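Local coordinates for uncharacterized conserved protein (Idiomarina loihiensis, PDB 2QSD) that is of unknown function but belongs to the DUF1543 family, with two matching sequence regions and a fold rich in antiparallel strands, at residues P35-E38 with E39-P42; A110-P113 with Q114-K117. All coordinates share one frame; numbering follows the deposited sequence.

Contact 1 (P35-E38 with E39-P42)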
loop_
_atom_site.group_PDB
_atom_site.type_symbol
_atom_site.label_atom_id
_atom_site.label_comp_id
_atom_site.label_asym_id
_atom_site.label_seq_id
_atom_site.Cartn_x
_atom_site.Cartn_y
_atom_site.Cartn_z
ATOM N N PRO A 35 -18.252 17.393 10.796
ATOM C CA PRO A 35 -19.569 17.711 10.206
ATOM C C PRO A 35 -19.595 17.503 8.693
ATOM O O PRO A 35 -20.636 17.166 8.122
ATOM C CB PRO A 35 -19.755 19.203 10.518
ATOM C CG PRO A 35 -18.694 19.545 11.539
ATOM C CD PRO A 35 -17.576 18.591 11.330
ATOM N N SER A 36 -18.452 17.725 8.054
ATOM C CA SER A 36 -18.304 17.508 6.624
ATOM C C SER A 36 -16.962 16.849 6.348
ATOM O O SER A 36 -16.111 16.760 7.232
ATOM C CB SER A 36 -18.415 18.830 5.858
ATOM O OG SER A 36 -17.369 19.724 6.209
HETATM N N MSE A 37 -16.790 16.397 5.113
HETATM C CA MSE A 37 -15.566 15.766 4.661
HETATM C C MSE A 37 -14.374 16.739 4.699
HETATM O O MSE A 37 -13.318 16.409 5.253
HETATM C CB MSE A 37 -15.799 15.194 3.264
HETATM C CG MSE A 37 -14.748 14.220 2.768
HETATM SE SE MSE A 37 -14.082 12.876 4.032
HETATM C CE MSE A 37 -12.280 13.359 3.628
ATOM N N GLU A 38 -14.570 17.946 4.156
ATOM C CA GLU A 38 -13.543 19.000 4.126
ATOM C C GLU A 38 -13.076 19.439 5.510
ATOM O O GLU A 38 -11.961 19.928 5.665
ATOM C CB GLU A 38 -14.042 20.232 3.360
ATOM C CG GLU A 38 -14.214 20.026 1.863
ATOM C CD GLU A 38 -14.479 21.322 1.103
ATOM O OE1 GLU A 38 -14.848 22.341 1.735
ATOM O OE2 GLU A 38 -14.319 21.316 -0.140
ATOM N N GLU A 39 -13.927 19.264 6.515
ATOM C CA GLU A 39 -13.563 19.622 7.881
ATOM C C GLU A 39 -12.741 18.547 8.591
ATOM O O GLU A 39 -12.346 18.728 9.740
ATOM C CB GLU A 39 -14.802 20.010 8.695
ATOM C CG GLU A 39 -15.349 21.388 8.330
ATOM C CD GLU A 39 -16.547 21.785 9.166
ATOM O OE1 GLU A 39 -16.348 22.279 10.297
ATOM O OE2 GLU A 39 -17.688 21.612 8.689
ATOM N N THR A 40 -12.477 17.437 7.903
ATOM C CA THR A 40 -11.634 16.378 8.455
ATOM C C THR A 40 -10.202 16.442 7.914
ATOM O O THR A 40 -9.334 15.681 8.362
ATOM C CB THR A 40 -12.210 14.971 8.195
ATOM O OG1 THR A 40 -12.112 14.653 6.802
ATOM C CG2 THR A 40 -13.664 14.868 8.653
ATOM N N TYR A 41 -9.967 17.354 6.966
ATOM C CA TYR A 41 -8.663 17.486 6.303
ATOM C C TYR A 41 -7.464 17.669 7.249
ATOM O O TYR A 41 -6.452 16.997 7.053
ATOM C CB TYR A 41 -8.677 18.550 5.192
ATOM C CG TYR A 41 -9.480 18.189 3.954
ATOM C CD1 TYR A 41 -9.950 16.886 3.744
ATOM C CD2 TYR A 41 -9.741 19.146 2.966
ATOM C CE1 TYR A 41 -10.677 16.556 2.608
ATOM C CE2 TYR A 41 -10.468 18.819 1.813
ATOM C CZ TYR A 41 -10.930 17.519 1.649
ATOM O OH TYR A 41 -11.646 17.166 0.531
ATOM N N PRO A 42 -7.562 18.566 8.266
ATOM C CA PRO A 42 -6.477 18.630 9.260
ATOM C C PRO A 42 -6.168 17.305 9.949
ATOM O O PRO A 42 -4.996 16.978 10.151
ATOM C CB PRO A 42 -7.006 19.641 10.288
ATOM C CG PRO A 42 -7.885 20.529 9.498
ATOM C CD PRO A 42 -8.586 19.595 8.550
#
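Glu39 folds back along the turn to Ser36, whose OG donates to its OE2 at 3.1 Å. The carboxylate receives this bond on its anti lone pair, facing away from OE1. Glu39 CG stands anti to the carbonyl carbon (chi1 -74°), which carries the chain back past Ser36 OG and on to Pro35. There the Glu39 side chain crosses that of Pro35 at about a right angle, with Pro35 CG 3.7 Å from Glu39 OE2. Two residues further on, the Tyr41 ring lies against the backbone of Glu38: Glu38 CA sits 3.8 Å from the ring centroid, 8° off its normal, in a CH-pi contact. Glu38 CG lies on the same side, just past the ring's rim, 3.9 Å from Tyr41 CE2, while the selenomethionine methyl Met37 CE meets the edge, 3.7 Å from Tyr41 CE1. Tyr41 also touches Leu178 and Pro179. An alanine in place of Tyr41 is likely to leave Glu38 CA and Met37 CE without their aromatic partner and open a gap beside those two residues. Between these two clusters, Met37 O takes both the hydroxyl and the amide of Thr40: OG1 approaches in the carbonyl plane at 2.6 Å, whereas N, at 3.0 Å, comes from above it. The turn into helix 41-47 is held by polar bonds at Glu39 and Thr40 and by packing on Tyr41, which together probably steady its shape.

Contact 2 (A110-P113 with Q114-K117)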
loop_
_atom_site.group_PDB
_atom_site.type_symbol
_atom_site.label_atom_id
_atom_site.label_comp_id
_atom_site.label_asym_id
_atom_site.label_seq_id
_atom_site.Cartn_x
_atom_site.Cartn_y
_atom_site.Cartn_z
ATOM N N ALA A 110 -17.708 -6.112 18.344
ATOM C CA ALA A 110 -17.350 -7.205 19.254
ATOM C C ALA A 110 -17.018 -6.709 20.657
ATOM O O ALA A 110 -16.845 -5.505 20.872
ATOM C CB ALA A 110 -16.197 -8.011 18.687
ATOM N N ASP A 111 -16.938 -7.640 21.608
ATOM C CA ASP A 111 -16.605 -7.303 22.998
ATOM C C ASP A 111 -15.096 -7.321 23.265
ATOM O O ASP A 111 -14.590 -6.538 24.072
ATOM C CB ASP A 111 -17.359 -8.199 23.997
ATOM C CG ASP A 111 -17.282 -9.688 23.657
ATOM O OD1 ASP A 111 -18.008 -10.473 24.302
ATOM O OD2 ASP A 111 -16.512 -10.087 22.758
ATOM N N SER A 112 -14.392 -8.207 22.566
ATOM C CA SER A 112 -12.953 -8.382 22.735
ATOM C C SER A 112 -12.259 -8.395 21.373
ATOM O O SER A 112 -12.883 -8.773 20.379
ATOM C CB SER A 112 -12.675 -9.702 23.464
ATOM O OG SER A 112 -12.807 -10.805 22.581
ATOM N N PRO A 113 -10.971 -7.983 21.320
ATOM C CA PRO A 113 -10.145 -8.121 20.110
ATOM C C PRO A 113 -10.038 -9.549 19.570
ATOM O O PRO A 113 -9.871 -9.732 18.364
ATOM C CB PRO A 113 -8.769 -7.631 20.570
ATOM C CG PRO A 113 -9.060 -6.698 21.684
ATOM C CD PRO A 113 -10.224 -7.307 22.402
ATOM N N GLN A 114 -10.133 -10.539 20.456
ATOM C CA GLN A 114 -10.084 -11.958 20.085
ATOM C C GLN A 114 -11.315 -12.372 19.273
ATOM O O GLN A 114 -11.188 -12.984 18.211
ATOM C CB GLN A 114 -9.970 -12.838 21.337
ATOM C CG GLN A 114 -8.896 -12.405 22.339
ATOM C CD GLN A 114 -7.497 -12.880 21.969
ATOM O OE1 GLN A 114 -7.326 -13.892 21.288
ATOM N NE2 GLN A 114 -6.487 -12.150 22.432
ATOM N N SER A 115 -12.498 -12.025 19.780
ATOM C CA SER A 115 -13.767 -12.335 19.115
ATOM C C SER A 115 -13.986 -11.488 17.860
ATOM O O SER A 115 -14.671 -11.918 16.925
ATOM C CB SER A 115 -14.939 -12.151 20.080
ATOM O OG SER A 115 -14.981 -10.825 20.572
ATOM N N ALA A 116 -13.406 -10.288 17.856
ATOM C CA ALA A 116 -13.416 -9.412 16.691
ATOM C C ALA A 116 -12.755 -10.088 15.497
ATOM O O ALA A 116 -13.328 -10.128 14.403
ATOM C CB ALA A 116 -12.723 -8.102 17.013
ATOM N N LYS A 117 -11.562 -10.638 15.729
ATOM C CA LYS A 117 -10.806 -11.359 14.705
ATOM C C LYS A 117 -11.560 -12.591 14.199
ATOM O O LYS A 117 -11.554 -12.872 13.001
ATOM C CB LYS A 117 -9.417 -11.745 15.228
ATOM C CG LYS A 117 -8.451 -10.570 15.370
ATOM C CD LYS A 117 -7.088 -11.016 15.879
ATOM C CE LYS A 117 -6.177 -9.821 16.121
ATOM N NZ LYS A 117 -4.799 -10.225 16.519
#
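The carboxylate of Asp111 is the flat side-chain group that reaches across this turn, and it does so through a single oxygen: OD2 lies 2.8 Å from Ser115 OG, with OD1 turned away. A chi1 of 48° sets Asp111 CG between its backbone N and carbonyl carbon and brings the group alongside the first turn of helix 113-122. Ser115 OG also lies 2.9 Å from Ser112 O, so its one proton can serve either acceptor. Ser112 is the N-cap and Pro113 follows in the first turn, where its lack of an N-H costs nothing. Regular helix bonding begins here, with Ala116 N giving to Ser112 O at 3.0 Å and Lys117 N to Pro113 O at 3.3 Å. Beneath the turn, Ala110 CB packs on Ala116 CB at 3.9 Å, and both methyls rest on Tyr87 of strand 85-90. Lys117 lays its CG against Pro113 O, 3.4 Å away, and runs out extended until NZ hydrogen-bonds to the backbone O of Asp144. A carboxylate beside the first turn probably interacts favourably with the positive end of the helix dipole, and Ser115 OG can give its proton to it or to Ser112 O.

Following the chain from the N terminus, strand 26-34 ends, contact 1 closes the short turn behind it, and helix 41-47 begins; much later strand 105-110 ends the same way, with contact 2 leading into helix 113-122. The two stand in series, neither nesting nor crossing, and lie in different family regions. Contact 1 settles its turn against strand 9-17 and residues near the C-terminal end of the model, Leu178 and Pro179, whereas contact 2 fastens its helix to strands 85-90 and 145-148. Their centres are about 30 Å apart on opposite sides of the chain's centre, so each shapes a strand-to-helix junction on a different sheet.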